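Local structure of hydroxyethylthiazole kinase (3HPD) at residues I62-L67 and K100-V105; G119-I124 and E145-L150; A199-F204 and K212-A217; I223-A228 and V240-W245. The protein probably phosphorylates the hydroxyl group of 4-methyl-5-beta-hydroxyethylthiazole with ATP and magnesium, a step in the biosynthesis of thiamine diphosphate. All blocks are in the same frame, centred on the assembly; numbering follows the deposited sequence.

Interaction 1: I62-L67 and K100-V105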
loop_
_atom_site.group_PDB
_atom_site.type_symbol
_atom_site.label_atom_id
_atom_site.label_comp_id
_atom_site.label_asym_id
_atom_site.label_seq_id
_atom_site.Cartn_x
_atom_site.Cartn_y
_atom_site.Cartn_z
ATOM N N ILE A 62 1.564 11.471 13.203
ATOM C CA ILE A 62 1.784 12.268 12.001
ATOM C C ILE A 62 3.088 11.820 11.345
ATOM O O ILE A 62 4.135 11.776 11.986
ATOM C CB ILE A 62 1.870 13.776 12.336
ATOM C CG1 ILE A 62 0.535 14.251 12.919
ATOM C CG2 ILE A 62 2.209 14.574 11.074
ATOM C CD1 ILE A 62 0.560 15.672 13.458
ATOM N N ASN A 63 3.008 11.483 10.063
ATOM C CA ASN A 63 4.161 11.010 9.301
ATOM C C ASN A 63 4.201 11.797 7.988
ATOM O O ASN A 63 3.294 11.681 7.167
ATOM C CB ASN A 63 3.988 9.510 9.032
ATOM C CG ASN A 63 5.175 8.902 8.326
ATOM O OD1 ASN A 63 5.663 9.440 7.337
ATOM N ND2 ASN A 63 5.641 7.761 8.827
ATOM N N ILE A 64 5.255 12.584 7.791
ATOM C CA ILE A 64 5.386 13.428 6.598
ATOM C C ILE A 64 6.091 12.801 5.394
ATOM O O ILE A 64 6.493 13.517 4.477
ATOM C CB ILE A 64 6.136 14.734 6.942
ATOM C CG1 ILE A 64 7.588 14.417 7.322
ATOM C CG2 ILE A 64 5.441 15.443 8.094
ATOM C CD1 ILE A 64 8.439 15.653 7.602
ATOM N N GLY A 65 6.222 11.477 5.393
ATOM C CA GLY A 65 6.907 10.778 4.312
ATOM C C GLY A 65 6.583 11.146 2.870
ATOM O O GLY A 65 7.473 11.159 2.014
ATOM N N THR A 66 5.315 11.421 2.584
ATOM C CA THR A 66 4.906 11.781 1.227
ATOM C C THR A 66 3.993 12.999 1.263
ATOM O O THR A 66 2.966 13.035 0.592
ATOM C CB THR A 66 4.142 10.626 0.536
ATOM O OG1 THR A 66 2.999 10.269 1.325
ATOM C CG2 THR A 66 5.046 9.405 0.366
ATOM N N LEU A 67 4.379 14.006 2.035
ATOM C CA LEU A 67 3.561 15.204 2.163
ATOM C C LEU A 67 3.503 16.118 0.946
ATOM O O LEU A 67 4.300 16.002 0.017
ATOM C CB LEU A 67 4.028 16.038 3.364
ATOM C CG LEU A 67 5.502 16.450 3.524
ATOM C CD1 LEU A 67 6.260 16.390 2.208
ATOM C CD2 LEU A 67 5.553 17.854 4.118
ATOM N N LYS A 100 14.114 21.189 2.443
ATOM C CA LYS A 100 13.727 22.270 3.341
ATOM C C LYS A 100 12.250 22.150 3.690
ATOM O O LYS A 100 11.841 22.449 4.811
ATOM C CB LYS A 100 13.979 23.630 2.681
ATOM C CG LYS A 100 15.431 23.915 2.322
ATOM C CD LYS A 100 15.537 25.235 1.563
ATOM C CE LYS A 100 16.955 25.506 1.093
ATOM N NZ LYS A 100 17.034 26.763 0.295
ATOM N N PHE A 101 11.456 21.717 2.716
ATOM C CA PHE A 101 10.017 21.551 2.896
ATOM C C PHE A 101 9.712 20.628 4.075
ATOM O O PHE A 101 8.868 20.939 4.914
ATOM C CB PHE A 101 9.399 20.994 1.604
ATOM C CG PHE A 101 7.893 20.913 1.619
ATOM C CD1 PHE A 101 7.125 21.982 2.072
ATOM C CD2 PHE A 101 7.241 19.777 1.136
ATOM C CE1 PHE A 101 5.729 21.925 2.042
ATOM C CE2 PHE A 101 5.848 19.711 1.100
ATOM C CZ PHE A 101 5.090 20.786 1.555
ATOM N N ARG A 102 10.410 19.498 4.147
ATOM C CA ARG A 102 10.194 18.546 5.230
ATOM C C ARG A 102 10.710 19.066 6.564
ATOM O O ARG A 102 10.093 18.848 7.604
ATOM C CB ARG A 102 10.850 17.208 4.884
ATOM C CG ARG A 102 10.222 16.594 3.655
ATOM C CD ARG A 102 10.850 15.285 3.261
ATOM N NE ARG A 102 10.183 14.768 2.073
ATOM C CZ ARG A 102 9.720 13.531 1.953
ATOM N NH1 ARG A 102 9.854 12.673 2.957
ATOM N NH2 ARG A 102 9.112 13.161 0.836
ATOM N N THR A 103 11.843 19.759 6.528
ATOM C CA THR A 103 12.418 20.325 7.742
ATOM C C THR A 103 11.487 21.418 8.260
ATOM O O THR A 103 11.186 21.487 9.455
ATOM C CB THR A 103 13.805 20.941 7.463
ATOM O OG1 THR A 103 14.670 19.937 6.921
ATOM C CG2 THR A 103 14.416 21.490 8.750
ATOM N N ARG A 104 11.029 22.267 7.344
ATOM C CA ARG A 104 10.135 23.368 7.689
ATOM C C ARG A 104 8.829 22.889 8.316
ATOM O O ARG A 104 8.421 23.382 9.370
ATOM C CB ARG A 104 9.836 24.216 6.445
ATOM C CG ARG A 104 8.768 25.277 6.668
ATOM C CD ARG A 104 8.677 26.286 5.520
ATOM N NE ARG A 104 8.289 25.693 4.240
ATOM C CZ ARG A 104 9.135 25.436 3.245
ATOM N NH1 ARG A 104 10.425 25.718 3.380
ATOM N NH2 ARG A 104 8.693 24.914 2.109
ATOM N N VAL A 105 8.173 21.932 7.669
ATOM C CA VAL A 105 6.911 21.409 8.184
ATOM C C VAL A 105 7.103 20.712 9.529
ATOM O O VAL A 105 6.265 20.835 10.424
ATOM C CB VAL A 105 6.263 20.428 7.181
ATOM C CG1 VAL A 105 5.001 19.825 7.778
ATOM C CG2 VAL A 105 5.939 21.164 5.881
#
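Leu67 and Phe101 meet face-on: Leu67 CD2 stands 4.0 Å from the centroid of the Phe101 ring and 30° off its normal, a CH-pi contact. The other branch, Leu67 CD1, reaches the rim of the same ring, 3.5 Å from Phe101 CE2. Leu67 CD2 also touches Val105 CG2 at 3.8 Å, tip to tip, and the leucine thus fills the space between two residues one helical turn apart. Phe101 turns its CG away from its own backbone N (chi1 -174°), which places CG beside the carbonyl carbon and brings the ring end to Leu67. Ile64 holds CG1 between its backbone N and carbonyl carbon (chi1 66°), and the extended branch carries Ile64 CD1 to 3.6 Å from Arg102 O. Across the contact the Arg102 guanidinium meets one acceptor, Gly65 O, with Arg102 NH2 2.8 Å from it and NH1 approaching the same oxygen; both bonds are weak. The carbonyl sits at the edge of the guanidinium, while Ile64 O lies over one face. NE and NH1 also have partners outside the contact: Glu49 of the second subunit, in a salt bridge, and Val94 O. Asn63 OD1 accepts from Gly65 N in an Asx turn, fixing the bend after the strand. The contact joins the loop that follows strand 59-63 to the first turns of helix 100-112, with Met75 of helix 69-85 against Ile64 and the second subunit beside Arg102.

Interaction 2: G119-I124 and E145-L150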
loop_
_atom_site.group_PDB
_atom_site.type_symbol
_atom_site.label_atom_id
_atom_site.label_comp_id
_atom_site.label_asym_id
_atom_site.label_seq_id
_atom_site.Cartn_x
_atom_site.Cartn_y
_atom_site.Cartn_z
ATOM N N GLY A 119 12.887 9.824 15.088
ATOM C CA GLY A 119 13.538 9.782 13.797
ATOM C C GLY A 119 14.946 9.254 13.870
ATOM O O GLY A 119 15.415 8.931 14.960
ATOM N N ASN A 120 15.630 9.158 12.731
ATOM C CA ASN A 120 17.007 8.677 12.755
ATOM C C ASN A 120 17.957 9.831 13.065
ATOM O O ASN A 120 17.530 10.976 13.210
ATOM C CB ASN A 120 17.395 8.005 11.429
ATOM C CG ASN A 120 17.307 8.940 10.243
ATOM O OD1 ASN A 120 17.657 10.116 10.331
ATOM N ND2 ASN A 120 16.852 8.411 9.111
ATOM N N PHE A 121 19.246 9.527 13.165
ATOM C CA PHE A 121 20.237 10.543 13.494
ATOM C C PHE A 121 20.219 11.759 12.568
ATOM O O PHE A 121 20.203 12.894 13.033
ATOM C CB PHE A 121 21.641 9.938 13.498
ATOM C CG PHE A 121 22.673 10.829 14.124
ATOM C CD1 PHE A 121 22.928 10.768 15.490
ATOM C CD2 PHE A 121 23.364 11.759 13.355
ATOM C CE1 PHE A 121 23.854 11.623 16.082
ATOM C CE2 PHE A 121 24.291 12.620 13.937
ATOM C CZ PHE A 121 24.537 12.550 15.303
ATOM N N GLY A 122 20.224 11.519 11.261
ATOM C CA GLY A 122 20.222 12.618 10.312
ATOM C C GLY A 122 19.019 13.537 10.423
ATOM O O GLY A 122 19.157 14.762 10.374
ATOM N N GLU A 123 17.838 12.949 10.582
ATOM C CA GLU A 123 16.605 13.726 10.686
ATOM C C GLU A 123 16.554 14.580 11.945
ATOM O O GLU A 123 16.255 15.771 11.877
ATOM C CB GLU A 123 15.389 12.790 10.633
ATOM C CG GLU A 123 15.343 11.939 9.365
ATOM C CD GLU A 123 14.280 10.853 9.403
ATOM O OE1 GLU A 123 13.980 10.339 10.504
ATOM O OE2 GLU A 123 13.758 10.491 8.323
ATOM N N ILE A 124 16.849 13.984 13.096
ATOM C CA ILE A 124 16.812 14.738 14.340
ATOM C C ILE A 124 17.933 15.774 14.419
ATOM O O ILE A 124 17.733 16.871 14.931
ATOM C CB ILE A 124 16.890 13.806 15.569
ATOM C CG1 ILE A 124 15.776 12.757 15.498
ATOM C CG2 ILE A 124 16.754 14.623 16.849
ATOM C CD1 ILE A 124 14.372 13.338 15.319
ATOM N N GLU A 145 27.709 7.895 22.031
ATOM C CA GLU A 145 27.733 9.073 22.902
ATOM C C GLU A 145 27.118 10.274 22.193
ATOM O O GLU A 145 26.388 11.060 22.797
ATOM C CB GLU A 145 29.162 9.415 23.337
ATOM C CG GLU A 145 29.458 9.140 24.813
ATOM C CD GLU A 145 28.606 9.970 25.765
ATOM O OE1 GLU A 145 28.603 11.213 25.646
ATOM O OE2 GLU A 145 27.945 9.375 26.641
ATOM N N GLU A 146 27.415 10.409 20.905
ATOM C CA GLU A 146 26.893 11.514 20.114
ATOM C C GLU A 146 25.381 11.389 19.917
ATOM O O GLU A 146 24.662 12.386 19.950
ATOM C CB GLU A 146 27.610 11.565 18.762
ATOM C CG GLU A 146 27.156 12.692 17.851
ATOM C CD GLU A 146 28.006 12.806 16.597
ATOM O OE1 GLU A 146 28.679 11.814 16.243
ATOM O OE2 GLU A 146 27.992 13.884 15.963
ATOM N N ALA A 147 24.904 10.166 19.716
ATOM C CA ALA A 147 23.474 9.926 19.526
ATOM C C ALA A 147 22.736 10.217 20.829
ATOM O O ALA A 147 21.639 10.776 20.826
ATOM C CB ALA A 147 23.233 8.483 19.100
ATOM N N LYS A 148 23.350 9.836 21.945
ATOM C CA LYS A 148 22.754 10.064 23.256
ATOM C C LYS A 148 22.633 11.557 23.535
ATOM O O LYS A 148 21.604 12.026 24.011
ATOM C CB LYS A 148 23.596 9.403 24.351
ATOM C CG LYS A 148 23.046 9.631 25.746
ATOM C CD LYS A 148 23.745 8.785 26.801
ATOM C CE LYS A 148 25.190 9.192 26.989
ATOM N NZ LYS A 148 25.569 9.172 28.433
ATOM N N LYS A 149 23.694 12.299 23.240
ATOM C CA LYS A 149 23.693 13.739 23.459
ATOM C C LYS A 149 22.648 14.405 22.566
ATOM O O LYS A 149 21.948 15.320 22.996
ATOM C CB LYS A 149 25.083 14.314 23.170
ATOM C CG LYS A 149 25.154 15.839 23.160
ATOM C CD LYS A 149 26.603 16.317 23.111
ATOM C CE LYS A 149 26.713 17.775 22.681
ATOM N NZ LYS A 149 26.004 18.709 23.599
ATOM N N LEU A 150 22.543 13.937 21.325
ATOM C CA LEU A 150 21.576 14.496 20.385
ATOM C C LEU A 150 20.157 14.310 20.907
ATOM O O LEU A 150 19.358 15.244 20.913
ATOM C CB LEU A 150 21.702 13.824 19.012
ATOM C CG LEU A 150 20.655 14.273 17.984
ATOM C CD1 LEU A 150 20.778 15.772 17.753
ATOM C CD2 LEU A 150 20.836 13.515 16.681
#
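Phe121 lays its ring against the helix of Glu146, Ala147 and Leu150, and its atoms can be followed outward. From CB, with CG anti to the backbone N (chi1 -167°), the ring end comes close to helix 144-157. Phe121 CG lies 4.1 Å from Leu150 CD2, and CD1 comes closer to that methyl. Phe121 CE1 has Leu150 CD2 at 3.6 Å and meets Ala147 CA, which lies in the ring plane at the edge. Phe121 CZ, the tip, abuts Glu146 CG at 3.7 Å, the ring and carboxylate planes being 76° apart. Over the face, Leu150 CD2 stands 3.9 Å from the Phe121 ring centroid, 23° off the normal, as a CH-pi contact. Ile124 CG2 adds a looser touch on Leu150 CG at 4.1 Å. Replacing Phe121 with an alanine would probably leave Leu150 CD2 without its aromatic face and open a gap beside Ala147. No hydrogen bond crosses the contact; the polar order is local, with Glu123 N giving a nearly straight 2.8 Å bond to Asn120 OD1 and Asn120 N bonding Glu123 OE1. This reciprocal pair is a capping box, which caps the start of helix 121-131, the helix that follows strand 116-120 in the ribokinase-like alpha/beta fold, near the predicted ATP-binding residues Lys118 and Thr165.

Interaction 3: A199-F204 and K212-A217; sequences ALTGAF and KATTSA
Phe204 and Ala217 lie at the tight centre of this helix pair, where the axes of 199-204 and 212-217 approach to 8.2 Å at an angle of 133° between their directions. Small residues at the crossing are consistent with this closeness: the CA atoms of Phe204 and Ala213 are 4.8 Å apart. Phe204 CB rests 3.4 Å from Ala213 O, and its ring, with CG anti to the carbonyl carbon (chi1 -79°), turns one face to the partner helix. Ser216 CB stands over that face, 4.0 Å from the Phe204 ring centroid, as a CH-pi contact, and Ala217 N lies over the same face near the rim. Ala217 CB fits between Phe204 CD2 and Thr201 OG1, the latter at 3.3 Å. To one side, Thr201 CG2 approaches Thr214 OG1 at 3.7 Å. With a serine in place of Phe204, Ser216 CB and Ala217 would probably lose their aromatic cover, and a gap would open between the helices. The loose edge, still buried, is Leu200, whose CB only brushes Ala217 CB at 4.5 Å. At the more exposed margin the end of Lys212, which is partly exposed, leads off from the other helix. With no hydrogen bond between the two segments, the chemistry implies cohesion by shape and apolar contact, the hydroxyls of Thr201, Thr214 and Ser216 bonding to carbonyls of their own helices, those of Val197, Pro210 and Lys212.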
loop_
_atom_site.group_PDB
_atom_site.type_symbol
_atom_site.label_atom_id
_atom_site.label_comp_id
_atom_site.label_asym_id
_atom_site.label_seq_id
_atom_site.Cartn_x
_atom_site.Cartn_y
_atom_site.Cartn_z
ATOM N N ALA A 199 4.072 4.475 14.526
ATOM C CA ALA A 199 2.665 4.094 14.640
ATOM C C ALA A 199 2.415 3.304 15.924
ATOM O O ALA A 199 1.424 3.534 16.621
ATOM C CB ALA A 199 2.238 3.269 13.423
ATOM N N LEU A 200 3.313 2.374 16.238
ATOM C CA LEU A 200 3.174 1.567 17.450
ATOM C C LEU A 200 3.303 2.452 18.685
ATOM O O LEU A 200 2.624 2.236 19.690
ATOM C CB LEU A 200 4.244 0.471 17.489
ATOM C CG LEU A 200 4.168 -0.579 16.375
ATOM C CD1 LEU A 200 5.359 -1.512 16.477
ATOM C CD2 LEU A 200 2.865 -1.354 16.478
ATOM N N THR A 201 4.189 3.441 18.607
ATOM C CA THR A 201 4.388 4.369 19.712
ATOM C C THR A 201 3.064 5.077 19.991
ATOM O O THR A 201 2.744 5.391 21.138
ATOM C CB THR A 201 5.472 5.410 19.375
ATOM O OG1 THR A 201 6.736 4.749 19.234
ATOM C CG2 THR A 201 5.576 6.459 20.479
ATOM N N GLY A 202 2.297 5.325 18.934
ATOM C CA GLY A 202 1.007 5.971 19.101
ATOM C C GLY A 202 0.105 5.146 20.001
ATOM O O GLY A 202 -0.650 5.693 20.811
ATOM N N ALA A 203 0.173 3.825 19.861
ATOM C CA ALA A 203 -0.637 2.936 20.686
ATOM C C ALA A 203 -0.147 2.953 22.135
ATOM O O ALA A 203 -0.944 3.032 23.067
ATOM C CB ALA A 203 -0.592 1.512 20.134
ATOM N N PHE A 204 1.168 2.887 22.323
ATOM C CA PHE A 204 1.735 2.892 23.666
ATOM C C PHE A 204 1.524 4.210 24.400
ATOM O O PHE A 204 1.242 4.217 25.596
ATOM C CB PHE A 204 3.233 2.579 23.610
ATOM C CG PHE A 204 3.540 1.119 23.437
ATOM C CD1 PHE A 204 3.450 0.245 24.517
ATOM C CD2 PHE A 204 3.912 0.615 22.194
ATOM C CE1 PHE A 204 3.723 -1.116 24.362
ATOM C CE2 PHE A 204 4.186 -0.744 22.024
ATOM C CZ PHE A 204 4.095 -1.611 23.113
ATOM N N LYS A 212 8.320 6.154 28.586
ATOM C CA LYS A 212 8.119 4.713 28.714
ATOM C C LYS A 212 7.397 4.135 27.501
ATOM O O LYS A 212 7.657 3.004 27.099
ATOM C CB LYS A 212 7.323 4.399 29.983
ATOM C CG LYS A 212 8.083 4.662 31.272
ATOM C CD LYS A 212 7.189 4.445 32.482
ATOM C CE LYS A 212 7.961 4.603 33.781
ATOM N NZ LYS A 212 7.079 4.391 34.964
ATOM N N ALA A 213 6.492 4.914 26.920
ATOM C CA ALA A 213 5.735 4.463 25.753
ATOM C C ALA A 213 6.653 4.243 24.553
ATOM O O ALA A 213 6.603 3.198 23.899
ATOM C CB ALA A 213 4.656 5.485 25.405
ATOM N N THR A 214 7.490 5.234 24.268
ATOM C CA THR A 214 8.407 5.152 23.139
ATOM C C THR A 214 9.445 4.051 23.353
ATOM O O THR A 214 9.755 3.295 22.431
ATOM C CB THR A 214 9.117 6.502 22.910
ATOM O OG1 THR A 214 8.137 7.547 22.845
ATOM C CG2 THR A 214 9.896 6.480 21.600
ATOM N N THR A 215 9.979 3.959 24.570
ATOM C CA THR A 215 10.965 2.927 24.880
ATOM C C THR A 215 10.320 1.557 24.693
ATOM O O THR A 215 10.931 0.644 24.141
ATOM C CB THR A 215 11.480 3.040 26.342
ATOM O OG1 THR A 215 12.108 4.313 26.538
ATOM C CG2 THR A 215 12.486 1.939 26.639
ATOM N N SER A 216 9.078 1.417 25.153
ATOM C CA SER A 216 8.367 0.147 25.023
ATOM C C SER A 216 8.151 -0.221 23.557
ATOM O O SER A 216 8.256 -1.387 23.179
ATOM C CB SER A 216 7.010 0.215 25.731
ATOM O OG SER A 216 7.174 0.413 27.124
ATOM N N ALA A 217 7.844 0.777 22.737
ATOM C CA ALA A 217 7.606 0.542 21.315
ATOM C C ALA A 217 8.872 0.042 20.627
ATOM O O ALA A 217 8.826 -0.883 19.816
ATOM C CB ALA A 217 7.125 1.823 20.648
#

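Interaction 4: I223-A228 and V240-W245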
loop_
_atom_site.group_PDB
_atom_site.type_symbol
_atom_site.label_atom_id
_atom_site.label_comp_id
_atom_site.label_asym_id
_atom_site.label_seq_id
_atom_site.Cartn_x
_atom_site.Cartn_y
_atom_site.Cartn_z
ATOM N N ILE A 223 12.421 -6.578 19.250
ATOM C CA ILE A 223 12.349 -8.005 19.545
ATOM C C ILE A 223 11.607 -8.722 18.418
ATOM O O ILE A 223 11.988 -9.823 18.014
ATOM C CB ILE A 223 11.613 -8.267 20.882
ATOM C CG1 ILE A 223 12.436 -7.694 22.044
ATOM C CG2 ILE A 223 11.384 -9.772 21.066
ATOM C CD1 ILE A 223 11.791 -7.870 23.416
ATOM N N ALA A 224 10.544 -8.100 17.912
ATOM C CA ALA A 224 9.776 -8.706 16.828
ATOM C C ALA A 224 10.691 -8.899 15.623
ATOM O O ALA A 224 10.592 -9.902 14.910
ATOM C CB ALA A 224 8.582 -7.815 16.454
ATOM N N ALA A 225 11.586 -7.939 15.408
ATOM C CA ALA A 225 12.526 -8.005 14.294
ATOM C C ALA A 225 13.485 -9.185 14.470
ATOM O O ALA A 225 13.769 -9.917 13.521
ATOM C CB ALA A 225 13.306 -6.695 14.194
ATOM N N GLU A 226 13.984 -9.367 15.689
ATOM C CA GLU A 226 14.894 -10.470 15.974
ATOM C C GLU A 226 14.182 -11.804 15.766
ATOM O O GLU A 226 14.733 -12.719 15.158
ATOM C CB GLU A 226 15.410 -10.372 17.413
ATOM C CG GLU A 226 16.362 -9.206 17.637
ATOM C CD GLU A 226 16.690 -8.988 19.102
ATOM O OE1 GLU A 226 16.911 -9.988 19.816
ATOM O OE2 GLU A 226 16.737 -7.815 19.535
ATOM N N LYS A 227 12.956 -11.905 16.276
ATOM C CA LYS A 227 12.168 -13.128 16.148
ATOM C C LYS A 227 11.813 -13.418 14.697
ATOM O O LYS A 227 11.795 -14.572 14.270
ATOM C CB LYS A 227 10.883 -13.018 16.975
ATOM C CG LYS A 227 11.115 -12.901 18.479
ATOM C CD LYS A 227 11.817 -14.133 19.032
ATOM C CE LYS A 227 10.946 -15.376 18.944
ATOM N NZ LYS A 227 11.671 -16.585 19.432
ATOM N N ALA A 228 11.521 -12.369 13.937
ATOM C CA ALA A 228 11.169 -12.549 12.537
ATOM C C ALA A 228 12.370 -13.087 11.768
ATOM O O ALA A 228 12.238 -13.989 10.942
ATOM C CB ALA A 228 10.702 -11.224 11.933
ATOM N N VAL A 240 6.815 -10.175 6.406
ATOM C CA VAL A 240 5.602 -10.866 6.832
ATOM C C VAL A 240 5.678 -11.292 8.302
ATOM O O VAL A 240 4.715 -11.139 9.059
ATOM C CB VAL A 240 5.344 -12.128 5.962
ATOM C CG1 VAL A 240 4.193 -12.939 6.540
ATOM C CG2 VAL A 240 5.026 -11.722 4.528
ATOM N N LYS A 241 6.826 -11.824 8.700
ATOM C CA LYS A 241 7.016 -12.287 10.070
ATOM C C LYS A 241 7.017 -11.176 11.116
ATOM O O LYS A 241 6.835 -11.444 12.304
ATOM C CB LYS A 241 8.309 -13.097 10.171
ATOM C CG LYS A 241 8.277 -14.408 9.396
ATOM C CD LYS A 241 7.324 -15.413 10.041
ATOM C CE LYS A 241 7.348 -16.749 9.308
ATOM N NZ LYS A 241 6.614 -17.813 10.049
ATOM N N LEU A 242 7.223 -9.931 10.694
ATOM C CA LEU A 242 7.206 -8.824 11.646
ATOM C C LEU A 242 5.818 -8.722 12.284
ATOM O O LEU A 242 5.690 -8.554 13.497
ATOM C CB LEU A 242 7.564 -7.501 10.956
ATOM C CG LEU A 242 9.014 -7.356 10.467
ATOM C CD1 LEU A 242 9.186 -6.018 9.748
ATOM C CD2 LEU A 242 9.969 -7.451 11.656
ATOM N N TYR A 243 4.780 -8.835 11.459
ATOM C CA TYR A 243 3.404 -8.763 11.949
ATOM C C TYR A 243 3.099 -9.964 12.828
ATOM O O TYR A 243 2.412 -9.839 13.841
ATOM C CB TYR A 243 2.429 -8.741 10.773
ATOM C CG TYR A 243 2.715 -7.626 9.804
ATOM C CD1 TYR A 243 2.394 -6.303 10.118
ATOM C CD2 TYR A 243 3.353 -7.882 8.591
ATOM C CE1 TYR A 243 2.703 -5.261 9.248
ATOM C CE2 TYR A 243 3.667 -6.842 7.709
ATOM C CZ TYR A 243 3.338 -5.537 8.045
ATOM O OH TYR A 243 3.626 -4.508 7.174
ATOM N N ASP A 244 3.599 -11.130 12.428
ATOM C CA ASP A 244 3.368 -12.342 13.202
ATOM C C ASP A 244 3.871 -12.169 14.623
ATOM O O ASP A 244 3.180 -12.519 15.581
ATOM C CB ASP A 244 4.077 -13.543 12.567
ATOM C CG ASP A 244 3.379 -14.040 11.320
ATOM O OD1 ASP A 244 2.347 -13.452 10.933
ATOM O OD2 ASP A 244 3.861 -15.025 10.729
ATOM N N TRP A 245 5.070 -11.615 14.763
ATOM C CA TRP A 245 5.635 -11.441 16.089
ATOM C C TRP A 245 5.131 -10.256 16.894
ATOM O O TRP A 245 5.209 -10.267 18.121
ATOM C CB TRP A 245 7.162 -11.475 16.009
ATOM C CG TRP A 245 7.599 -12.896 15.881
ATOM C CD1 TRP A 245 7.941 -13.558 14.733
ATOM C CD2 TRP A 245 7.548 -13.885 16.913
ATOM N NE1 TRP A 245 8.095 -14.904 14.989
ATOM C CE2 TRP A 245 7.859 -15.130 16.320
ATOM C CE3 TRP A 245 7.263 -13.840 18.285
ATOM C CZ2 TRP A 245 7.890 -16.322 17.054
ATOM C CZ3 TRP A 245 7.294 -15.026 19.013
ATOM C CH2 TRP A 245 7.605 -16.249 18.394
#
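Two torsion sets bring Lys227 and Trp245 together: each places CG anti to its carbonyl carbon (chi1 -64° in Lys227), and Lys227 then bends at both chi2 and chi3, folding its chain over the indole. Lys227 CB is the first point of contact, 3.5 Å from the centroid of the five-membered ring of Trp245 and only 13° off its normal, a CH-pi contact over the face. Further out, the bends bring Lys227 CE to 3.5 Å from Trp245 CH2, at the far end of the six-membered ring. The ammonium group follows: Lys227 NZ lies 4.7 Å from the centroid of that Trp245 ring, an off-centre cation-pi contact. NZ also has a salt bridge to Glu230 and a hydrogen bond to Tyr257, so the ring is one of several partners for the charge. Trp245 NE1 donates to Glu231 OE1, which helps fix the rotation of the indole, and Glu231 also pairs with Lys241 NZ. Beside the aromatic group, alanines of 223-228 take the facing side chains of 240-245. Ala228 CB meets Lys241 CB at 3.5 Å, Leu242 CD2 settles 3.7 Å from Ala225 CA, and Ala224 CB faces Trp245 CB at 4.0 Å. The alanines are consistent with helix axes that approach to 8.2 Å, at 122° between their directions. The contact packs the C-terminal part of helix 210-231 against helix 235-248, with Tyr257 of helix 251-257 alongside Ile223 and Glu226, while Asp244 faces Ser237 of the third subunit.

How the interactions relate
From the N terminus, interaction 1 closes first, joining the loop after strand 59-63 to helix 100-112, with helix 69-85 and strand 89-92 inside the loop it closes. Strand 116-120 follows that helix directly and opens interaction 2, which closes at helix 144-157 after an intervening stretch that is partly unmodelled; both contacts reach the same sheet. Interaction 3 closes the short turn between helices 193-205 and 210-231, and interaction 4 joins the later part of that long helix to 235-248. The four loops run in series, neither nested nor crossed. Helix 210-231 links interactions 3 and 4, whose centres are about 16 Å apart, while interactions 1 and 4 lie on opposite sides of the chain's centre.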